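Local structure of extracellular ligand-binding receptor (Verminephrobacter eiseniae, 4M88) at residues 64-68 with 92-98; 56-61 with 82-87; 25-29 with 47-51; 301-306 with 318-322. The protein probably binds amino acids or similar small solutes outside the cytoplasmic membrane and delivers them to an ABC transporter. One frame throughout, in Å; residues are numbered along the deposited sequence.

Contact 1 (64-68 with 92-98); sequences FPKAM and LLDTAPV
Phe-64 and Met-68, one turn apart on helix 57-68, press against the loop 92-98, which leads from helix 81-89 into strand 99-101 of the parallel sheet in the N-terminal alpha/beta lobe. The enclosed part is the buried Phe-64 ring. Its CG stands anti to the backbone N (chi1 -175°), which carries the ring toward the loop. Leu-92 CB sits over one face in a CH-pi contact, 4.0 Å from the Phe-64 ring centroid and 19° off the normal, while Leu-92 CD1 reaches back to Phe-64 CG at 3.8 Å. Met-68 CG covers the opposite face near the rim, and Ala-96 CB meets the edge in plane, 3.9 Å from Phe-64 CZ. The ring is therefore bounded on both faces and at its far end, and Leu-93 CD2 fills in obliquely. Phe-64 and Val-98 both rest on Leu-75, through which the contact continues onto strand 74-76.

The solvent side is at Pro-97, an exposed residue at the centre of an inverse gamma turn. Met-68, a selenomethionine, is itself partly exposed, yet it packs closely. Its chain bends at chi2 and again at chi3 (-60°), laying CE beside the proline. Met-68 CE lies 3.7 Å from Pro-97 CD and 3.9 Å from Ala-96 CB. In the same selenoether, Met-68 SE rests 3.6 Å from Val-98 CB, a buried partner.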
loop_
_atom_site.group_PDB
_atom_site.type_symbol
_atom_site.label_atom_id
_atom_site.label_comp_id
_atom_site.label_asym_id
_atom_site.label_seq_id
_atom_site.Cartn_x
_atom_site.Cartn_y
_atom_site.Cartn_z
ATOM N N PHE A 64 -3.173 -18.548 8.635
ATOM C CA PHE A 64 -1.752 -18.721 8.376
ATOM C C PHE A 64 -1.304 -20.188 8.327
ATOM O O PHE A 64 -0.698 -20.596 7.337
ATOM C CB PHE A 64 -0.891 -17.893 9.343
ATOM C CG PHE A 64 0.585 -17.950 9.046
ATOM C CD1 PHE A 64 1.157 -17.082 8.132
ATOM C CD2 PHE A 64 1.404 -18.873 9.696
ATOM C CE1 PHE A 64 2.525 -17.130 7.858
ATOM C CE2 PHE A 64 2.764 -18.925 9.443
ATOM C CZ PHE A 64 3.331 -18.055 8.514
ATOM N N PRO A 65 -1.611 -20.986 9.372
ATOM C CA PRO A 65 -1.136 -22.373 9.287
ATOM C C PRO A 65 -1.826 -23.157 8.167
ATOM O O PRO A 65 -1.202 -24.031 7.557
ATOM C CB PRO A 65 -1.499 -22.956 10.666
ATOM C CG PRO A 65 -2.563 -22.060 11.204
ATOM C CD PRO A 65 -2.209 -20.701 10.689
ATOM N N LYS A 66 -3.084 -22.835 7.876
ATOM C CA LYS A 66 -3.773 -23.496 6.766
ATOM C C LYS A 66 -3.079 -23.166 5.451
ATOM O O LYS A 66 -2.938 -24.023 4.580
ATOM C CB LYS A 66 -5.243 -23.073 6.712
ATOM C CG LYS A 66 -6.019 -23.428 7.961
ATOM C CD LYS A 66 -7.431 -22.863 7.911
ATOM C CE LYS A 66 -8.338 -23.550 8.916
ATOM N NZ LYS A 66 -9.725 -23.005 8.869
ATOM N N ALA A 67 -2.641 -21.914 5.314
ATOM C CA ALA A 67 -1.899 -21.485 4.140
ATOM C C ALA A 67 -0.555 -22.210 4.078
ATOM O O ALA A 67 -0.147 -22.706 3.020
ATOM C CB ALA A 67 -1.688 -19.955 4.166
HETATM N N MSE A 68 0.135 -22.280 5.214
HETATM C CA MSE A 68 1.442 -22.934 5.246
HETATM C C MSE A 68 1.376 -24.427 4.886
HETATM O O MSE A 68 2.354 -24.989 4.391
HETATM C CB MSE A 68 2.127 -22.751 6.603
HETATM C CG MSE A 68 2.603 -21.348 6.877
HETATM SE SE MSE A 68 3.804 -20.664 5.463
HETATM C CE MSE A 68 5.201 -22.018 5.607
ATOM N N LEU A 92 4.955 -15.691 13.894
ATOM C CA LEU A 92 4.576 -16.762 12.983
ATOM C C LEU A 92 5.668 -17.064 11.964
ATOM O O LEU A 92 5.796 -18.204 11.519
ATOM C CB LEU A 92 3.283 -16.404 12.252
ATOM C CG LEU A 92 2.058 -16.213 13.133
ATOM C CD1 LEU A 92 0.846 -15.893 12.282
ATOM C CD2 LEU A 92 1.814 -17.449 13.991
ATOM N N LEU A 93 6.444 -16.045 11.596
ATOM C CA LEU A 93 7.471 -16.200 10.562
ATOM C C LEU A 93 8.780 -16.830 11.050
ATOM O O LEU A 93 9.595 -17.257 10.229
ATOM C CB LEU A 93 7.765 -14.855 9.883
ATOM C CG LEU A 93 6.604 -14.287 9.076
ATOM C CD1 LEU A 93 7.026 -12.972 8.405
ATOM C CD2 LEU A 93 6.169 -15.312 8.043
ATOM N N ASP A 94 8.986 -16.896 12.365
ATOM C CA ASP A 94 10.272 -17.364 12.902
ATOM C C ASP A 94 10.733 -18.735 12.388
ATOM O O ASP A 94 11.912 -18.933 12.084
ATOM C CB ASP A 94 10.250 -17.371 14.429
ATOM C CG ASP A 94 10.397 -15.982 15.016
ATOM O OD1 ASP A 94 10.390 -14.993 14.250
ATOM O OD2 ASP A 94 10.504 -15.881 16.249
ATOM N N THR A 95 9.813 -19.688 12.293
ATOM C CA THR A 95 10.197 -21.024 11.840
ATOM C C THR A 95 9.440 -21.481 10.591
ATOM O O THR A 95 9.592 -22.624 10.137
ATOM C CB THR A 95 10.025 -22.067 12.957
ATOM O OG1 THR A 95 8.744 -21.887 13.579
ATOM C CG2 THR A 95 11.116 -21.901 14.011
ATOM N N ALA A 96 8.626 -20.598 10.031
ATOM C CA ALA A 96 7.881 -20.949 8.826
ATOM C C ALA A 96 8.744 -20.758 7.579
ATOM O O ALA A 96 9.295 -19.673 7.364
ATOM C CB ALA A 96 6.601 -20.126 8.732
ATOM N N PRO A 97 8.872 -21.818 6.756
ATOM C CA PRO A 97 9.651 -21.726 5.516
ATOM C C PRO A 97 8.886 -20.980 4.426
ATOM O O PRO A 97 8.357 -21.573 3.481
ATOM C CB PRO A 97 9.857 -23.192 5.118
ATOM C CG PRO A 97 8.669 -23.918 5.718
ATOM C CD PRO A 97 8.400 -23.192 7.018
ATOM N N VAL A 98 8.829 -19.665 4.561
ATOM C CA VAL A 98 8.074 -18.857 3.618
ATOM C C VAL A 98 8.677 -17.462 3.588
ATOM O O VAL A 98 9.392 -17.068 4.505
ATOM C CB VAL A 98 6.588 -18.793 4.031
ATOM C CG1 VAL A 98 6.396 -17.869 5.236
ATOM C CG2 VAL A 98 5.709 -18.337 2.858
#

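Contact 2 (56-61 with 82-87); sequences SGEGFA and AAIKRM
Phe-60 carries CG anti to its backbone N, which lays its ring against Ala-83 and Met-87; the same choice at Arg-86 (chi1 -177°) sends that chain over Gly-57 toward Glu-58 and Ala-61. The contact joins two successive helices of the alpha/beta lobe, 57-68 and 81-89, whose short segments cross at -53° with axes 7.8 Å apart. This close helix-helix packing is centred on Gly-57, whose CA lies 4.1 Å from the CA of Ala-83; with only hydrogens on Gly-57, the backbones can approach directly.

On the buried side, Ala-83 CB touches CB and the near side of the ring of Phe-60, Ala-83 O lies over a ring face, and Met-87 CB comes obliquely to Phe-60 CE2 at 3.6 Å. The selenium of Met-87 completes a Met-aromatic contact, 5.1 Å from the Phe-60 ring centroid and oblique to it. Ser-56 fixes the start of the first helix as its N-cap, OG accepting from Gly-59 N at 2.9 Å.

The outer side is polar. Arg-86 turns at chi2 so that its guanidinium lies over Ala-61 CB, which covers one face. NE pairs with Asp-90, while NH2 forms a salt bridge to Glu-58. Replacing Arg-86 by an alanine would probably leave Glu-58 and Asp-90 without this shared positive partner and uncover Ala-61. The bridge itself is fairly straight but not coplanar: Arg-86 NH2 donates to Glu-58 OE2 at 3.1 Å, close to the guanidinium plane, yet meets that oxygen from above the carboxylate, 53° out of its plane.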
loop_
_atom_site.group_PDB
_atom_site.type_symbol
_atom_site.label_atom_id
_atom_site.label_comp_id
_atom_site.label_asym_id
_atom_site.label_seq_id
_atom_site.Cartn_x
_atom_site.Cartn_y
_atom_site.Cartn_z
ATOM N N SER A 56 -9.236 -9.106 10.322
ATOM C CA SER A 56 -8.981 -9.273 11.751
ATOM C C SER A 56 -7.666 -10.005 11.999
ATOM O O SER A 56 -7.224 -10.813 11.177
ATOM C CB SER A 56 -10.114 -10.056 12.412
ATOM O OG SER A 56 -10.197 -11.356 11.870
ATOM N N GLY A 57 -7.044 -9.730 13.137
ATOM C CA GLY A 57 -5.853 -10.466 13.521
ATOM C C GLY A 57 -6.195 -11.925 13.753
ATOM O O GLY A 57 -5.436 -12.826 13.360
ATOM N N GLU A 58 -7.352 -12.165 14.377
ATOM C CA GLU A 58 -7.797 -13.527 14.659
ATOM C C GLU A 58 -7.944 -14.323 13.377
ATOM O O GLU A 58 -7.534 -15.479 13.306
ATOM C CB GLU A 58 -9.125 -13.529 15.412
ATOM C CG GLU A 58 -9.007 -13.975 16.852
ATOM C CD GLU A 58 -8.269 -15.294 17.010
ATOM O OE1 GLU A 58 -8.462 -16.212 16.180
ATOM O OE2 GLU A 58 -7.492 -15.406 17.980
ATOM N N GLY A 59 -8.516 -13.687 12.357
ATOM C CA GLY A 59 -8.714 -14.346 11.081
ATOM C C GLY A 59 -7.386 -14.666 10.431
ATOM O O GLY A 59 -7.225 -15.720 9.811
ATOM N N PHE A 60 -6.422 -13.761 10.569
ATOM C CA PHE A 60 -5.107 -14.016 9.995
ATOM C C PHE A 60 -4.424 -15.182 10.699
ATOM O O PHE A 60 -3.886 -16.080 10.046
ATOM C CB PHE A 60 -4.207 -12.793 10.063
ATOM C CG PHE A 60 -2.953 -12.944 9.259
ATOM C CD1 PHE A 60 -2.944 -12.620 7.916
ATOM C CD2 PHE A 60 -1.795 -13.449 9.835
ATOM C CE1 PHE A 60 -1.787 -12.764 7.151
ATOM C CE2 PHE A 60 -0.637 -13.607 9.082
ATOM C CZ PHE A 60 -0.633 -13.260 7.739
ATOM N N ALA A 61 -4.435 -15.148 12.028
ATOM C CA ALA A 61 -3.870 -16.226 12.841
ATOM C C ALA A 61 -4.449 -17.582 12.460
ATOM O O ALA A 61 -3.727 -18.580 12.394
ATOM C CB ALA A 61 -4.106 -15.952 14.317
ATOM N N ALA A 82 -4.213 -5.031 11.714
ATOM C CA ALA A 82 -4.381 -6.023 12.767
ATOM C C ALA A 82 -3.749 -7.340 12.361
ATOM O O ALA A 82 -3.101 -8.003 13.171
ATOM C CB ALA A 82 -5.867 -6.226 13.085
ATOM N N ALA A 83 -3.964 -7.715 11.099
ATOM C CA ALA A 83 -3.421 -8.948 10.550
ATOM C C ALA A 83 -1.898 -8.968 10.600
ATOM O O ALA A 83 -1.311 -9.905 11.136
ATOM C CB ALA A 83 -3.903 -9.146 9.118
ATOM N N ILE A 84 -1.249 -7.955 10.026
ATOM C CA ILE A 84 0.221 -7.918 10.029
ATOM C C ILE A 84 0.792 -7.824 11.441
ATOM O O ILE A 84 1.804 -8.468 11.762
ATOM C CB ILE A 84 0.769 -6.784 9.120
ATOM C CG1 ILE A 84 0.354 -7.024 7.668
ATOM C CG2 ILE A 84 2.296 -6.675 9.228
ATOM C CD1 ILE A 84 0.527 -5.789 6.790
ATOM N N LYS A 85 0.152 -7.035 12.297
ATOM C CA LYS A 85 0.593 -6.941 13.688
ATOM C C LYS A 85 0.533 -8.308 14.377
ATOM O O LYS A 85 1.443 -8.688 15.121
ATOM C CB LYS A 85 -0.244 -5.904 14.448
ATOM C CG LYS A 85 0.140 -5.732 15.914
ATOM C CD LYS A 85 -0.466 -4.447 16.492
ATOM C CE LYS A 85 0.072 -4.165 17.891
ATOM N NZ LYS A 85 -0.237 -5.294 18.816
ATOM N N ARG A 86 -0.535 -9.054 14.119
ATOM C CA ARG A 86 -0.680 -10.391 14.689
ATOM C C ARG A 86 0.416 -11.320 14.153
ATOM O O ARG A 86 0.988 -12.110 14.903
ATOM C CB ARG A 86 -2.065 -10.956 14.366
ATOM C CG ARG A 86 -2.347 -12.319 14.988
ATOM C CD ARG A 86 -2.346 -12.247 16.510
ATOM N NE ARG A 86 -2.803 -13.501 17.102
ATOM C CZ ARG A 86 -4.065 -13.750 17.442
ATOM N NH1 ARG A 86 -5.004 -12.826 17.269
ATOM N NH2 ARG A 86 -4.389 -14.921 17.966
HETATM N N MSE A 87 0.709 -11.209 12.859
HETATM C CA MSE A 87 1.745 -12.031 12.241
HETATM C C MSE A 87 3.073 -11.790 12.951
HETATM O O MSE A 87 3.825 -12.726 13.223
HETATM C CB MSE A 87 1.892 -11.700 10.752
HETATM C CG MSE A 87 2.922 -12.547 9.998
HETATM SE SE MSE A 87 3.118 -11.947 8.131
HETATM C CE MSE A 87 4.138 -10.309 8.426
#

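Contact 3 (25-29 with 47-51); sequences NQGIK and TLFEA
Helix segment 25-29 runs nearly antiparallel to strand segment 47-51, at 163° with axes 10.4 Å apart, and Asn-25 and Lys-29 span the separation to Glu-50. These are the helix and second strand of the beta-alpha-beta crossover formed by strand 4-11, helix 18-37 and strand 45-52, the last of which is the edge strand of its sheet. Alternation along the strand turns Leu-48 and Glu-50 to this helix, while Phe-49 points to the other face and touches helix 57-68.

The apolar half is small. Leu-48 CD2 lies 3.8 Å from Ile-28 CG2, the two side chains crossing at about a right angle. Leu-48 CD2 also lies 3.6 Å from Asn-25 ND2.

The polar half is a closed triangle of side chains. Asn-25, its CG anti to the backbone N (chi1 -177°), directs ND2 at Glu-50 OE2, a 2.9 Å bond that stays near the amide plane and arrives on the anti side of the carboxylate. Gln-9 of the neighbouring strand takes a second bond from the same ND2, so the amide is held from both partners and its rotation is defined. Lys-29, extended beyond CG, lies across Glu-50, with NZ in a longer salt bridge to OE2 at 3.3 Å. That positive charge is likely to favour the ionised carboxylate. The third side is short: Lys-29 NZ donates to a lone pair of Asn-25 OD1, in the carbonyl plane, at 3.0 Å.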
loop_
_atom_site.group_PDB
_atom_site.type_symbol
_atom_site.label_atom_id
_atom_site.label_comp_id
_atom_site.label_asym_id
_atom_site.label_seq_id
_atom_site.Cartn_x
_atom_site.Cartn_y
_atom_site.Cartn_z
ATOM N N ASN A 25 -5.820 -8.724 -5.323
ATOM C CA ASN A 25 -5.975 -10.067 -5.873
ATOM C C ASN A 25 -6.014 -10.044 -7.409
ATOM O O ASN A 25 -5.426 -10.901 -8.069
ATOM C CB ASN A 25 -7.241 -10.707 -5.300
ATOM C CG ASN A 25 -7.453 -12.137 -5.769
ATOM O OD1 ASN A 25 -8.398 -12.424 -6.503
ATOM N ND2 ASN A 25 -6.584 -13.044 -5.334
ATOM N N GLN A 26 -6.725 -9.075 -7.971
ATOM C CA GLN A 26 -6.798 -8.921 -9.427
ATOM C C GLN A 26 -5.425 -8.694 -10.043
ATOM O O GLN A 26 -5.089 -9.271 -11.089
ATOM C CB GLN A 26 -7.739 -7.772 -9.787
ATOM C CG GLN A 26 -9.210 -8.152 -9.638
ATOM C CD GLN A 26 -10.110 -6.939 -9.463
ATOM O OE1 GLN A 26 -9.645 -5.803 -9.499
ATOM N NE2 GLN A 26 -11.404 -7.178 -9.267
ATOM N N GLY A 27 -4.632 -7.847 -9.409
ATOM C CA GLY A 27 -3.300 -7.549 -9.913
ATOM C C GLY A 27 -2.390 -8.756 -9.829
ATOM O O GLY A 27 -1.588 -9.021 -10.731
ATOM N N ILE A 28 -2.507 -9.503 -8.738
ATOM C CA ILE A 28 -1.693 -10.703 -8.580
ATOM C C ILE A 28 -2.053 -11.717 -9.663
ATOM O O ILE A 28 -1.168 -12.264 -10.326
ATOM C CB ILE A 28 -1.895 -11.328 -7.184
ATOM C CG1 ILE A 28 -1.321 -10.414 -6.097
ATOM C CG2 ILE A 28 -1.243 -12.702 -7.097
ATOM C CD1 ILE A 28 -1.779 -10.816 -4.676
ATOM N N LYS A 29 -3.351 -11.949 -9.871
ATOM C CA LYS A 29 -3.788 -12.910 -10.879
ATOM C C LYS A 29 -3.388 -12.480 -12.274
ATOM O O LYS A 29 -3.025 -13.316 -13.109
ATOM C CB LYS A 29 -5.303 -13.078 -10.829
ATOM C CG LYS A 29 -5.794 -13.814 -9.615
ATOM C CD LYS A 29 -7.307 -13.811 -9.616
ATOM C CE LYS A 29 -7.854 -14.820 -8.637
ATOM N NZ LYS A 29 -9.299 -14.609 -8.378
ATOM N N THR A 47 0.646 -20.999 -9.393
ATOM C CA THR A 47 -0.739 -21.068 -8.945
ATOM C C THR A 47 -0.913 -20.221 -7.701
ATOM O O THR A 47 0.039 -20.006 -6.952
ATOM C CB THR A 47 -1.165 -22.507 -8.641
ATOM O OG1 THR A 47 -0.202 -23.117 -7.773
ATOM C CG2 THR A 47 -1.231 -23.305 -9.918
ATOM N N LEU A 48 -2.126 -19.727 -7.500
ATOM C CA LEU A 48 -2.418 -18.891 -6.348
ATOM C C LEU A 48 -3.549 -19.515 -5.565
ATOM O O LEU A 48 -4.561 -19.923 -6.137
ATOM C CB LEU A 48 -2.839 -17.490 -6.796
ATOM C CG LEU A 48 -3.136 -16.517 -5.655
ATOM C CD1 LEU A 48 -1.857 -16.099 -4.918
ATOM C CD2 LEU A 48 -3.901 -15.293 -6.164
ATOM N N PHE A 49 -3.389 -19.619 -4.255
ATOM C CA PHE A 49 -4.557 -19.909 -3.445
ATOM C C PHE A 49 -4.833 -18.688 -2.600
ATOM O O PHE A 49 -3.947 -17.852 -2.392
ATOM C CB PHE A 49 -4.361 -21.141 -2.584
ATOM C CG PHE A 49 -3.396 -20.942 -1.470
ATOM C CD1 PHE A 49 -3.838 -20.525 -0.222
ATOM C CD2 PHE A 49 -2.046 -21.171 -1.666
ATOM C CE1 PHE A 49 -2.941 -20.322 0.811
ATOM C CE2 PHE A 49 -1.141 -20.987 -0.635
ATOM C CZ PHE A 49 -1.586 -20.559 0.601
ATOM N N GLU A 50 -6.067 -18.578 -2.130
ATOM C CA GLU A 50 -6.503 -17.405 -1.395
ATOM C C GLU A 50 -7.140 -17.836 -0.102
ATOM O O GLU A 50 -7.681 -18.943 0.006
ATOM C CB GLU A 50 -7.515 -16.606 -2.220
ATOM C CG GLU A 50 -6.938 -16.026 -3.499
ATOM C CD GLU A 50 -7.719 -16.423 -4.735
ATOM O OE1 GLU A 50 -8.489 -17.406 -4.677
ATOM O OE2 GLU A 50 -7.556 -15.750 -5.770
ATOM N N ALA A 51 -7.102 -16.953 0.885
ATOM C CA ALA A 51 -7.731 -17.246 2.157
ATOM C C ALA A 51 -8.179 -15.918 2.736
ATOM O O ALA A 51 -7.457 -14.928 2.641
ATOM C CB ALA A 51 -6.753 -17.944 3.089
#

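Contact 4 (301-306 with 318-322); sequences ALKHPK and TLSTM
Mostly apolar helix-end packing joins 301-306 to 318-322, where the C-terminal turn of helix 286-303 and the loop beyond it lie against the C-terminal part of helix 312-321 and Met-322. The closest backbone pair, Ala-301 and Leu-319, has CA atoms 6.0 Å apart. Ala-301 CB touches Leu-319 CD2 at 3.7 Å and the selenium of Met-322 at 4.1 Å, and Thr-318 CG2 packs on Ala-301 O at 3.4 Å. Thr-318 OG1 turns instead to Asn-307 in the connecting loop.

These two consecutive helices belong to the lobe of the periplasmic-binding fold that holds the N terminus: Leu-302 touches Ile-41 and Leu-73, and Leu-319 touches Phe-119 of strand 118-119.

Beyond the helix end, His-304 packs on Met-322, whose CB sits 3.8 Å from the His-304 ring centroid and 17° off its normal, a CH-pi contact, while Pro-305 CD covers the opposite face. Lys-306 N donates to His-304 ND1 near the ring plane at 3.0 Å, which helps to set the ring's rotation together with the groups on its two faces. Replacing His-304 by an alanine would probably open a gap beside Met-322 and leave Lys-306 N without its acceptor. On the exposed rim, the extended Lys-306 chain reaches only a weak bond, NZ to Thr-321 O at 3.4 Å.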
loop_
_atom_site.group_PDB
_atom_site.type_symbol
_atom_site.label_atom_id
_atom_site.label_comp_id
_atom_site.label_asym_id
_atom_site.label_seq_id
_atom_site.Cartn_x
_atom_site.Cartn_y
_atom_site.Cartn_z
ATOM N N ALA A 301 12.502 -12.594 -9.213
ATOM C CA ALA A 301 13.513 -13.245 -8.385
ATOM C C ALA A 301 13.676 -14.706 -8.794
ATOM O O ALA A 301 14.792 -15.204 -8.895
ATOM C CB ALA A 301 13.142 -13.151 -6.904
ATOM N N LEU A 302 12.565 -15.409 -8.997
ATOM C CA LEU A 302 12.663 -16.830 -9.335
ATOM C C LEU A 302 13.315 -17.078 -10.701
ATOM O O LEU A 302 13.917 -18.128 -10.915
ATOM C CB LEU A 302 11.297 -17.518 -9.250
ATOM C CG LEU A 302 10.658 -17.619 -7.860
ATOM C CD1 LEU A 302 9.301 -18.296 -7.968
ATOM C CD2 LEU A 302 11.550 -18.360 -6.847
ATOM N N LYS A 303 13.207 -16.107 -11.609
ATOM C CA LYS A 303 13.765 -16.232 -12.967
ATOM C C LYS A 303 15.186 -15.694 -13.045
ATOM O O LYS A 303 15.860 -15.824 -14.066
ATOM C CB LYS A 303 12.895 -15.470 -13.971
ATOM C CG LYS A 303 11.548 -16.117 -14.209
ATOM C CD LYS A 303 10.559 -15.148 -14.831
ATOM C CE LYS A 303 10.724 -15.080 -16.330
ATOM N NZ LYS A 303 9.442 -14.642 -16.960
ATOM N N HIS A 304 15.633 -15.068 -11.966
ATOM C CA HIS A 304 16.925 -14.393 -11.969
ATOM C C HIS A 304 18.056 -15.403 -12.162
ATOM O O HIS A 304 18.005 -16.494 -11.605
ATOM C CB HIS A 304 17.104 -13.624 -10.659
ATOM C CG HIS A 304 18.236 -12.650 -10.682
ATOM N ND1 HIS A 304 19.550 -13.036 -10.542
ATOM C CD2 HIS A 304 18.248 -11.304 -10.834
ATOM C CE1 HIS A 304 20.328 -11.968 -10.605
ATOM N NE2 HIS A 304 19.563 -10.906 -10.783
ATOM N N PRO A 305 19.076 -15.043 -12.961
ATOM C CA PRO A 305 20.190 -15.957 -13.254
ATOM C C PRO A 305 20.847 -16.517 -11.997
ATOM O O PRO A 305 21.350 -17.637 -12.033
ATOM C CB PRO A 305 21.182 -15.065 -14.007
ATOM C CG PRO A 305 20.339 -14.032 -14.651
ATOM C CD PRO A 305 19.199 -13.769 -13.694
ATOM N N LYS A 306 20.832 -15.757 -10.907
ATOM C CA LYS A 306 21.443 -16.201 -9.651
ATOM C C LYS A 306 20.648 -17.298 -8.948
ATOM O O LYS A 306 21.214 -18.129 -8.230
ATOM C CB LYS A 306 21.640 -15.018 -8.698
ATOM C CG LYS A 306 22.779 -14.109 -9.117
ATOM C CD LYS A 306 22.773 -12.790 -8.364
ATOM C CE LYS A 306 23.827 -11.845 -8.945
ATOM N NZ LYS A 306 23.874 -10.525 -8.252
ATOM N N THR A 318 17.678 -15.239 -3.017
ATOM C CA THR A 318 17.796 -14.452 -4.243
ATOM C C THR A 318 17.374 -12.991 -4.053
ATOM O O THR A 318 18.088 -12.091 -4.475
ATOM C CB THR A 318 16.999 -15.090 -5.387
ATOM O OG1 THR A 318 17.556 -16.384 -5.669
ATOM C CG2 THR A 318 17.075 -14.223 -6.626
ATOM N N LEU A 319 16.209 -12.772 -3.417
ATOM C CA LEU A 319 15.755 -11.414 -3.116
ATOM C C LEU A 319 16.864 -10.594 -2.455
ATOM O O LEU A 319 17.124 -9.453 -2.839
ATOM C CB LEU A 319 14.526 -11.448 -2.202
ATOM C CG LEU A 319 13.227 -11.957 -2.842
ATOM C CD1 LEU A 319 12.156 -12.145 -1.786
ATOM C CD2 LEU A 319 12.747 -11.000 -3.914
ATOM N N SER A 320 17.569 -11.188 -1.499
ATOM C CA SER A 320 18.554 -10.466 -0.708
ATOM C C SER A 320 19.912 -10.306 -1.373
ATOM O O SER A 320 20.728 -9.525 -0.899
ATOM C CB SER A 320 18.740 -11.137 0.658
ATOM O OG SER A 320 17.547 -11.077 1.412
ATOM N N THR A 321 20.168 -11.041 -2.455
ATOM C CA THR A 321 21.497 -11.025 -3.058
ATOM C C THR A 321 21.534 -10.658 -4.541
ATOM O O THR A 321 22.615 -10.550 -5.114
ATOM C CB THR A 321 22.247 -12.378 -2.853
ATOM O OG1 THR A 321 21.547 -13.436 -3.525
ATOM C CG2 THR A 321 22.356 -12.713 -1.379
HETATM N N MSE A 322 20.372 -10.464 -5.159
HETATM C CA MSE A 322 20.332 -10.162 -6.595
HETATM C C MSE A 322 20.697 -8.714 -6.904
HETATM O O MSE A 322 20.899 -8.354 -8.063
HETATM C CB MSE A 322 18.958 -10.486 -7.191
HETATM C CG MSE A 322 17.822 -9.638 -6.652
HETATM SE SE MSE A 322 16.039 -10.292 -7.209
HETATM C CE MSE A 322 15.001 -8.929 -6.273
#

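Overall arrangement
From the N terminus, contact 3 closes first, bringing strand 45-52 back against helix 18-37 at the sheet edge. The chain then enters helix 57-68, which opens contact 2 at its start and contact 1 at its end. Contact 2 closes on helix 81-89 and contact 1 on the loop that follows, so their segments alternate and the two loops cross; they also touch, with a probable hydrogen bond from Leu-92 N to Met-87 O. Contact 3 meets contact 1 where Phe-49 packs on Ala-67 O. Contact 4 forms much later, in series, without touching the others; its centre is about 22 Å from those of contacts 1 and 3. It joins the ends of helices 286-303 and 312-321 in the same lobe.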